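Local coordinates for protein beta sliding clamp (Bartonella birtlesii LL-WM9, PDB 6PTR) that probably encircles DNA as a ring-shaped head-to-tail homodimer and tethers DNA polymerases and other proteins to it, making replication processive, at residues D268-V273 against V352-D357; V273-F278 against G344-D349; V282-T287 against A317-A322. All blocks are in the same frame, centred on the assembly; numbering follows the deposited sequence. Where two conformers were deposited one is given.

Contact 1 of 3, residues D268-V273 against V352-D357; sequences DRKLIV and VFMLSD
A classic beta bulge opens the antiparallel pairing of 268-273 with 352-357: two residues, Asp-268 and Arg-269, sit opposite the single Leu-355. Leu-355 O takes a bond from Arg-269 N (3.0 Å) and only a weak one from Asp-268 N. From Arg-269/Leu-355 onward, hydrogen-bonded and non-hydrogen-bonded pairs take turns: Arg-269/Leu-355 and Leu-271/Phe-353 are of the first kind, Lys-270/Met-354 and Ile-272/Val-352 of the second. The bond from Leu-271 N to Phe-353 O is almost straight, at 173°. Within the chain, 269-274 is the outermost strand of a sheet that runs on through 350-355, 362-366 and 372-376 to strand 189-196 of the central domain, so the C-terminal and central domains share one continuous sheet.

Arg-269 is instructive when followed outward. Its CB lies 3.5 Å from Leu-355 O, and CG stays near the same oxygen. CD passes on to the next carbonyl, 3.7 Å from Ser-356 O. A bend at chi3 (-140°) then sets the guanidinium with Ser-356 O over one face, 3.3 Å from Arg-269 CZ. NE is nearer still, but its N-H points elsewhere, which makes this a carbonyl resting on a cationic face and not a hydrogen bond. At the tip, NH1 reaches Glu-328 O in a weak hydrogen bond.

On the other face of the sheet, Met-354 curls at chi2 and chi3 and lies alongside Lys-270, its SD 3.7 Å from Lys-270 CG. That CG also meets Val-352 CG1. Back on the Arg-269 side, Leu-271 CD2 packs against Phe-353 CD1 (3.9 Å), and Val-273 CG2 meets the rim of the same ring roughly in plane, 4.1 Å from Phe-353 CE1.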
loop_
_atom_site.group_PDB
_atom_site.type_symbol
_atom_site.label_atom_id
_atom_site.label_comp_id
_atom_site.label_asym_id
_atom_site.label_seq_id
_atom_site.Cartn_x
_atom_site.Cartn_y
_atom_site.Cartn_z
ATOM N N ASP C 268 -31.373 29.854 -4.233
ATOM C CA ASP C 268 -31.650 30.988 -3.358
ATOM C C ASP C 268 -31.582 30.675 -1.867
ATOM O O ASP C 268 -31.991 31.518 -1.059
ATOM C CB ASP C 268 -33.025 31.571 -3.697
ATOM C CG ASP C 268 -34.153 30.564 -3.505
ATOM O OD1 ASP C 268 -33.887 29.345 -3.562
ATOM O OD2 ASP C 268 -35.305 30.989 -3.297
ATOM N N ARG C 269 -31.126 29.497 -1.474
ATOM C CA ARG C 269 -30.871 29.162 -0.074
ATOM C C ARG C 269 -29.368 29.011 0.123
ATOM O O ARG C 269 -28.754 28.124 -0.475
ATOM C CB ARG C 269 -31.558 27.856 0.326
ATOM C CG ARG C 269 -33.061 27.873 0.130
ATOM C CD ARG C 269 -33.713 26.640 0.731
ATOM N NE ARG C 269 -34.784 26.126 -0.118
ATOM C CZ ARG C 269 -35.744 25.303 0.298
ATOM N NH1 ARG C 269 -35.789 24.922 1.567
ATOM N NH2 ARG C 269 -36.665 24.878 -0.552
ATOM N N LYS C 270 -28.785 29.828 0.988
ATOM C CA LYS C 270 -27.338 29.817 1.180
ATOM C C LYS C 270 -26.988 29.200 2.526
ATOM O O LYS C 270 -27.501 29.631 3.561
ATOM C CB LYS C 270 -26.768 31.238 1.094
ATOM C CG LYS C 270 -25.250 31.296 1.277
ATOM C CD LYS C 270 -24.668 32.608 0.719
ATOM C CE LYS C 270 -24.618 33.705 1.714
ATOM N NZ LYS C 270 -23.913 34.901 1.129
ATOM N N LEU C 271 -26.112 28.199 2.507
ATOM C CA LEU C 271 -25.604 27.552 3.712
ATOM C C LEU C 271 -24.104 27.793 3.780
ATOM O O LEU C 271 -23.396 27.516 2.810
ATOM C CB LEU C 271 -25.910 26.052 3.697
ATOM C CG LEU C 271 -25.156 25.159 4.694
ATOM C CD1 LEU C 271 -25.546 25.539 6.134
ATOM C CD2 LEU C 271 -25.407 23.668 4.450
ATOM N N ILE C 272 -23.625 28.326 4.902
ATOM C CA ILE C 272 -22.194 28.482 5.140
ATOM C C ILE C 272 -21.818 27.635 6.342
ATOM O O ILE C 272 -22.457 27.728 7.394
ATOM C CB ILE C 272 -21.778 29.936 5.402
ATOM C CG1 ILE C 272 -22.338 30.887 4.342
ATOM C CG2 ILE C 272 -20.259 30.003 5.445
ATOM C CD1 ILE C 272 -22.064 32.364 4.657
ATOM N N VAL C 273 -20.768 26.833 6.196
ATOM C CA VAL C 273 -20.285 26.009 7.290
ATOM C C VAL C 273 -18.775 26.167 7.369
ATOM O O VAL C 273 -18.113 26.532 6.397
ATOM C CB VAL C 273 -20.666 24.516 7.121
ATOM C CG1 VAL C 273 -22.181 24.333 7.149
ATOM C CG2 VAL C 273 -20.096 23.965 5.833
ATOM N N VAL C 352 -19.430 27.197 1.203
ATOM C CA VAL C 352 -20.752 27.752 0.913
ATOM C C VAL C 352 -21.496 26.821 -0.037
ATOM O O VAL C 352 -20.961 26.426 -1.078
ATOM C CB VAL C 352 -20.652 29.166 0.316
ATOM C CG1 VAL C 352 -22.050 29.677 -0.037
ATOM C CG2 VAL C 352 -19.987 30.093 1.295
ATOM N N PHE C 353 -22.720 26.440 0.336
ATOM C CA PHE C 353 -23.635 25.735 -0.557
ATOM C C PHE C 353 -24.751 26.684 -0.965
ATOM O O PHE C 353 -25.382 27.295 -0.101
ATOM C CB PHE C 353 -24.305 24.540 0.117
ATOM C CG PHE C 353 -23.369 23.498 0.628
ATOM C CD1 PHE C 353 -22.595 23.720 1.759
ATOM C CD2 PHE C 353 -23.314 22.265 0.008
ATOM C CE1 PHE C 353 -21.748 22.722 2.241
ATOM C CE2 PHE C 353 -22.478 21.267 0.482
ATOM C CZ PHE C 353 -21.701 21.500 1.603
ATOM N N MET C 354 -25.018 26.774 -2.264
ATOM C CA MET C 354 -26.207 27.446 -2.771
ATOM C C MET C 354 -27.205 26.359 -3.145
ATOM O O MET C 354 -26.926 25.518 -4.006
ATOM C CB MET C 354 -25.882 28.355 -3.958
ATOM C CG MET C 354 -24.838 29.365 -3.622
ATOM S SD MET C 354 -25.328 30.480 -2.293
ATOM C CE MET C 354 -26.830 31.203 -2.944
ATOM N N LEU C 355 -28.335 26.332 -2.446
ATOM C CA LEU C 355 -29.256 25.216 -2.550
ATOM C C LEU C 355 -30.598 25.690 -3.077
ATOM O O LEU C 355 -30.970 26.860 -2.952
ATOM C CB LEU C 355 -29.460 24.540 -1.179
ATOM C CG LEU C 355 -28.142 24.105 -0.542
ATOM C CD1 LEU C 355 -28.338 23.715 0.916
ATOM C CD2 LEU C 355 -27.577 22.947 -1.363
ATOM N N SER C 356 -31.346 24.736 -3.616
ATOM C CA SER C 356 -32.728 24.986 -3.982
ATOM C C SER C 356 -33.583 24.011 -3.178
ATOM O O SER C 356 -33.698 24.138 -1.956
ATOM C CB SER C 356 -32.915 24.812 -5.493
ATOM O OG SER C 356 -34.158 25.326 -5.907
ATOM N N ASP C 357 -34.140 23.012 -3.841
ATOM C CA ASP C 357 -34.933 21.996 -3.169
ATOM C C ASP C 357 -34.121 20.708 -3.040
ATOM O O ASP C 357 -32.954 20.621 -3.430
ATOM C CB ASP C 357 -36.243 21.752 -3.921
ATOM C CG ASP C 357 -36.009 21.359 -5.366
ATOM O OD1 ASP C 357 -35.516 20.237 -5.608
ATOM O OD2 ASP C 357 -36.298 22.176 -6.269
HETATM O O HOH W 1 -33.857 28.213 -5.681
#

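Contact 2 of 3, residues V273-F278 against G344-D349; sequences VNRQDF and GQLSSD
Arg-275 grips the 344-349 segment through two nearly straight bonds to successive carbonyls. Its side-chain NE donates to Ser-348 O (2.7 Å, 176°), lying in the carbonyl plane while the oxygen lies in the guanidinium plane, and its backbone N donates to Asp-349 O (2.8 Å). NH1 adds a third bond, to Ala-343 O in the last turn of helix 336-345. A water accepts from Arg-275 NH2 at 2.8 Å and donates in turn to Ser-347 O and Asp-349 OD1, linking the guanidinium to a carboxylate it does not touch. Leu-346 O stands over the centre of one guanidinium face, 3.1 Å from Arg-275 CZ.

Arg-275 opens helix 275-285 directly after strand 269-274, and Asn-274 is the N-cap: its OD1 accepts from Asp-277 N at 2.8 Å. The contact therefore ties this strand-to-helix junction to the turn joining helix 336-345 to strand 350-355. The arginine leaves the helix with CG anti to the backbone N (chi1 -177°) and bends at chi3, carrying its chain across Leu-346. There Arg-275 CD packs 3.5 Å from Leu-346 CB, and Met-351 touches both side chains.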
loop_
_atom_site.group_PDB
_atom_site.type_symbol
_atom_site.label_atom_id
_atom_site.label_comp_id
_atom_site.label_asym_id
_atom_site.label_seq_id
_atom_site.Cartn_x
_atom_site.Cartn_y
_atom_site.Cartn_z
ATOM N N VAL C 273 -20.768 26.833 6.196
ATOM C CA VAL C 273 -20.285 26.009 7.290
ATOM C C VAL C 273 -18.775 26.167 7.369
ATOM O O VAL C 273 -18.113 26.532 6.397
ATOM C CB VAL C 273 -20.666 24.516 7.121
ATOM C CG1 VAL C 273 -22.181 24.333 7.149
ATOM C CG2 VAL C 273 -20.096 23.965 5.833
ATOM N N ASN C 274 -18.238 25.891 8.549
ATOM C CA ASN C 274 -16.799 25.748 8.691
ATOM C C ASN C 274 -16.369 24.509 7.934
ATOM O O ASN C 274 -16.831 23.400 8.230
ATOM C CB ASN C 274 -16.407 25.636 10.157
ATOM C CG ASN C 274 -14.918 25.458 10.346
ATOM O OD1 ASN C 274 -14.364 24.400 10.064
ATOM N ND2 ASN C 274 -14.264 26.494 10.837
ATOM N N ARG C 275 -15.476 24.690 6.965
ATOM C CA ARG C 275 -15.184 23.598 6.042
ATOM C C ARG C 275 -14.587 22.398 6.766
ATOM O O ARG C 275 -14.953 21.251 6.485
ATOM C CB ARG C 275 -14.239 24.080 4.941
ATOM C CG ARG C 275 -13.947 23.024 3.902
ATOM C CD ARG C 275 -13.209 23.603 2.747
ATOM N NE ARG C 275 -11.931 24.113 3.188
ATOM C CZ ARG C 275 -10.818 23.394 3.243
ATOM N NH1 ARG C 275 -10.819 22.123 2.858
ATOM N NH2 ARG C 275 -9.693 23.954 3.671
ATOM N N GLN C 276 -13.656 22.644 7.684
ATOM C CA GLN C 276 -12.973 21.561 8.379
ATOM C C GLN C 276 -13.926 20.824 9.314
ATOM O O GLN C 276 -13.911 19.590 9.402
ATOM C CB GLN C 276 -11.776 22.146 9.138
ATOM C CG GLN C 276 -10.708 22.822 8.249
ATOM C CD GLN C 276 -11.064 24.234 7.702
ATOM O OE1 GLN C 276 -12.020 24.896 8.137
ATOM N NE2 GLN C 276 -10.268 24.690 6.738
ATOM N N ASP C 277 -14.758 21.578 10.031
ATOM C CA ASP C 277 -15.729 20.955 10.927
ATOM C C ASP C 277 -16.738 20.125 10.147
ATOM O O ASP C 277 -17.138 19.039 10.589
ATOM C CB ASP C 277 -16.432 22.040 11.744
ATOM C CG ASP C 277 -15.502 22.722 12.725
ATOM O OD1 ASP C 277 -14.409 22.182 13.024
ATOM O OD2 ASP C 277 -15.872 23.804 13.210
ATOM N N PHE C 278 -17.180 20.635 8.990
ATOM C CA PHE C 278 -18.121 19.900 8.138
ATOM C C PHE C 278 -17.477 18.640 7.583
ATOM O O PHE C 278 -18.068 17.551 7.619
ATOM C CB PHE C 278 -18.593 20.811 7.000
ATOM C CG PHE C 278 -19.498 20.138 6.007
ATOM C CD1 PHE C 278 -20.840 19.955 6.293
ATOM C CD2 PHE C 278 -19.006 19.683 4.792
ATOM C CE1 PHE C 278 -21.677 19.334 5.380
ATOM C CE2 PHE C 278 -19.839 19.048 3.879
ATOM C CZ PHE C 278 -21.168 18.892 4.167
ATOM N N GLY C 344 -12.545 18.894 -0.093
ATOM C CA GLY C 344 -11.105 18.826 -0.314
ATOM C C GLY C 344 -10.581 19.745 -1.394
ATOM O O GLY C 344 -9.386 20.047 -1.403
ATOM N N GLN C 345 -11.438 20.202 -2.315
ATOM C CA GLN C 345 -10.990 21.125 -3.358
ATOM C C GLN C 345 -10.791 22.541 -2.851
ATOM O O GLN C 345 -10.041 23.311 -3.459
ATOM C CB GLN C 345 -12.001 21.170 -4.504
ATOM C CG GLN C 345 -12.093 19.869 -5.246
ATOM C CD GLN C 345 -10.853 19.619 -6.042
ATOM O OE1 GLN C 345 -10.052 18.751 -5.712
ATOM N NE2 GLN C 345 -10.672 20.399 -7.107
ATOM N N LEU C 346 -11.481 22.904 -1.776
ATOM C CA LEU C 346 -11.546 24.271 -1.313
ATOM C C LEU C 346 -10.385 24.566 -0.385
ATOM O O LEU C 346 -9.847 23.673 0.269
ATOM C CB LEU C 346 -12.869 24.503 -0.590
ATOM C CG LEU C 346 -14.097 24.100 -1.397
ATOM C CD1 LEU C 346 -15.366 24.289 -0.559
ATOM C CD2 LEU C 346 -14.153 24.916 -2.679
ATOM N N SER C 347 -10.008 25.835 -0.323
ATOM C CA SER C 347 -8.873 26.239 0.480
ATOM C C SER C 347 -9.245 27.135 1.648
ATOM O O SER C 347 -8.377 27.433 2.476
ATOM C CB SER C 347 -7.841 26.958 -0.399
ATOM O OG SER C 347 -8.382 28.155 -0.935
ATOM N N SER C 348 -10.490 27.577 1.745
ATOM C CA SER C 348 -10.851 28.571 2.742
ATOM C C SER C 348 -11.490 27.910 3.955
ATOM O O SER C 348 -11.919 26.755 3.909
ATOM C CB SER C 348 -11.800 29.613 2.150
ATOM O OG SER C 348 -13.074 29.083 1.937
ATOM N N ASP C 349 -11.544 28.665 5.051
ATOM C CA ASP C 349 -12.230 28.160 6.230
ATOM C C ASP C 349 -13.719 27.982 5.992
ATOM O O ASP C 349 -14.344 27.196 6.701
ATOM C CB ASP C 349 -12.038 29.087 7.421
ATOM C CG ASP C 349 -10.576 29.265 7.798
ATOM O OD1 ASP C 349 -9.753 28.387 7.459
ATOM O OD2 ASP C 349 -10.259 30.283 8.447
HETATM O O HOH W 2 -9.085 26.230 5.162
#

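Contact 3 of 3, residues V282-T287 against A317-A322; sequences VDRVST and AEDQLA
Arg-284 meets Asp-319 in a salt bridge whose two bonds converge on a single oxygen. Arg-284 NE (3.1 Å) and NH2 (2.9 Å) present the side of the guanidinium to Asp-319 OD2, which stays close to the guanidinium plane. The two flat groups are turned 56° apart; NE comes nearly along the C-O axis of OD2, and NH2 approaches from above the carboxylate plane. Further hydrogen bonds probably restrict the carboxylate's rotation: Asp-319 OD1 receives Gln-320 N on its anti lone pair (2.8 Å), and OD2 is also bonded to Thr-114 OG1 of the second subunit.

The apolar part centres on Val-285. Its CB lies 3.8 Å from Ala-317 CB, and its CG1, anti to the carbonyl carbon (chi1 -62°), reaches along the strand to Glu-318 C at 3.6 Å and then to Asp-319 CB.

Among the remaining polar contacts, Thr-287 OG1 donates to Arg-284 O (2.7 Å) and is bonded to Lys-88 NZ of the second subunit. Ala-317 and Glu-318 pair with a strand of that subunit in an antiparallel ladder, placing this helix-on-strand packing at the ring's intersubunit interface, where the beta sheet runs on from one protomer to the next.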
loop_
_atom_site.group_PDB
_atom_site.type_symbol
_atom_site.label_atom_id
_atom_site.label_comp_id
_atom_site.label_asym_id
_atom_site.label_seq_id
_atom_site.Cartn_x
_atom_site.Cartn_y
_atom_site.Cartn_z
ATOM N N VAL C 282 -18.750 14.808 8.371
ATOM C CA VAL C 282 -19.171 13.921 7.294
ATOM C C VAL C 282 -18.308 12.675 7.285
ATOM O O VAL C 282 -18.809 11.558 7.119
ATOM C CB VAL C 282 -19.112 14.645 5.933
ATOM C CG1 VAL C 282 -19.303 13.644 4.776
ATOM C CG2 VAL C 282 -20.155 15.751 5.877
ATOM N N ASP C 283 -16.993 12.854 7.427
ATOM C CA ASP C 283 -16.085 11.717 7.503
ATOM C C ASP C 283 -16.503 10.772 8.625
ATOM O O ASP C 283 -16.592 9.553 8.427
ATOM C CB ASP C 283 -14.645 12.225 7.694
ATOM C CG ASP C 283 -13.609 11.119 7.576
ATOM O OD1 ASP C 283 -13.904 10.087 6.931
ATOM O OD2 ASP C 283 -12.493 11.285 8.126
ATOM N N ARG C 284 -16.808 11.318 9.805
ATOM C CA ARG C 284 -17.172 10.464 10.929
ATOM C C ARG C 284 -18.447 9.673 10.644
ATOM O O ARG C 284 -18.455 8.445 10.773
ATOM C CB ARG C 284 -17.328 11.303 12.202
ATOM C CG ARG C 284 -15.988 11.813 12.734
ATOM C CD ARG C 284 -16.141 12.465 14.100
ATOM N NE ARG C 284 -17.006 13.644 14.105
ATOM C CZ ARG C 284 -16.582 14.898 13.985
ATOM N NH1 ARG C 284 -15.289 15.159 13.824
ATOM N NH2 ARG C 284 -17.455 15.904 14.046
ATOM N N VAL C 285 -19.536 10.349 10.246
ATOM C CA VAL C 285 -20.812 9.631 10.158
ATOM C C VAL C 285 -20.819 8.688 8.968
ATOM O O VAL C 285 -21.534 7.679 9.001
ATOM C CB VAL C 285 -22.031 10.596 10.139
ATOM C CG1 VAL C 285 -22.099 11.413 11.447
ATOM C CG2 VAL C 285 -21.980 11.545 8.938
ATOM N N SER C 286 -19.998 8.941 7.939
ATOM C CA SER C 286 -19.982 8.055 6.776
ATOM C C SER C 286 -19.189 6.776 7.021
ATOM O O SER C 286 -19.141 5.913 6.131
ATOM C CB SER C 286 -19.414 8.787 5.559
ATOM O OG SER C 286 -18.061 9.131 5.736
ATOM N N THR C 287 -18.568 6.643 8.195
ATOM C CA THR C 287 -17.778 5.447 8.476
ATOM C C THR C 287 -18.635 4.192 8.373
ATOM O O THR C 287 -18.111 3.111 8.060
ATOM C CB THR C 287 -17.156 5.532 9.874
ATOM O OG1 THR C 287 -16.498 6.800 10.058
ATOM C CG2 THR C 287 -16.114 4.422 10.099
ATOM N N ALA C 317 -25.711 6.833 12.251
ATOM C CA ALA C 317 -24.675 7.743 12.727
ATOM C C ALA C 317 -25.197 9.155 12.540
ATOM O O ALA C 317 -25.749 9.468 11.487
ATOM C CB ALA C 317 -23.371 7.546 11.950
ATOM N N GLU C 318 -25.022 10.003 13.547
ATOM C CA GLU C 318 -25.461 11.379 13.406
ATOM C C GLU C 318 -24.416 12.308 14.004
ATOM O O GLU C 318 -23.580 11.897 14.809
ATOM C CB GLU C 318 -26.824 11.607 14.068
ATOM C CG GLU C 318 -26.898 11.329 15.539
ATOM C CD GLU C 318 -28.296 11.580 16.110
ATOM O OE1 GLU C 318 -29.252 11.749 15.316
ATOM O OE2 GLU C 318 -28.438 11.612 17.349
ATOM N N ASP C 319 -24.467 13.567 13.577
ATOM C CA ASP C 319 -23.604 14.602 14.130
ATOM C C ASP C 319 -24.310 15.939 13.940
ATOM O O ASP C 319 -25.354 16.029 13.284
ATOM C CB ASP C 319 -22.221 14.578 13.457
ATOM C CG ASP C 319 -21.095 15.015 14.387
ATOM O OD1 ASP C 319 -21.320 15.859 15.290
ATOM O OD2 ASP C 319 -19.972 14.497 14.208
ATOM N N GLN C 320 -23.757 16.981 14.543
ATOM C CA GLN C 320 -24.384 18.292 14.424
ATOM C C GLN C 320 -23.302 19.363 14.413
ATOM O O GLN C 320 -22.274 19.227 15.083
ATOM C CB GLN C 320 -25.374 18.509 15.575
ATOM C CG GLN C 320 -26.125 19.822 15.561
ATOM C CD GLN C 320 -27.245 19.842 16.581
ATOM O OE1 GLN C 320 -27.779 18.796 16.954
ATOM N NE2 GLN C 320 -27.602 21.031 17.043
ATOM N N LEU C 321 -23.543 20.427 13.649
ATOM C CA LEU C 321 -22.593 21.523 13.527
ATOM C C LEU C 321 -23.340 22.840 13.548
ATOM O O LEU C 321 -24.489 22.923 13.104
ATOM C CB LEU C 321 -21.798 21.469 12.219
ATOM C CG LEU C 321 -21.103 20.186 11.831
ATOM C CD1 LEU C 321 -20.973 20.168 10.333
ATOM C CD2 LEU C 321 -19.743 20.169 12.504
ATOM N N ALA C 322 -22.664 23.872 14.050
ATOM C CA ALA C 322 -23.119 25.230 13.823
ATOM C C ALA C 322 -23.064 25.540 12.333
ATOM O O ALA C 322 -22.233 25.009 11.591
ATOM C CB ALA C 322 -22.263 26.221 14.612
#

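The three contacts are nested along the chain, contact 3 inside the loop closed by contact 2 and contact 2 inside that of contact 1. Contacts 1 and 2, with centres about 14 Å apart, share Val-273 and join through edge-to-face rings, Phe-353 CZ lying 3.7 Å from Phe-278 CZ. Helix 275-285 leads from contact 2 to contact 3, about 15 Å between centres, and Asp-277 O packs 3.4 Å from Leu-321 CD2. The centres of contacts 1 and 3 are about 19 Å apart. Together they run from the sheet shared with the central domain, through the helix, to the dimer interface, which among the three contact 3 alone touches.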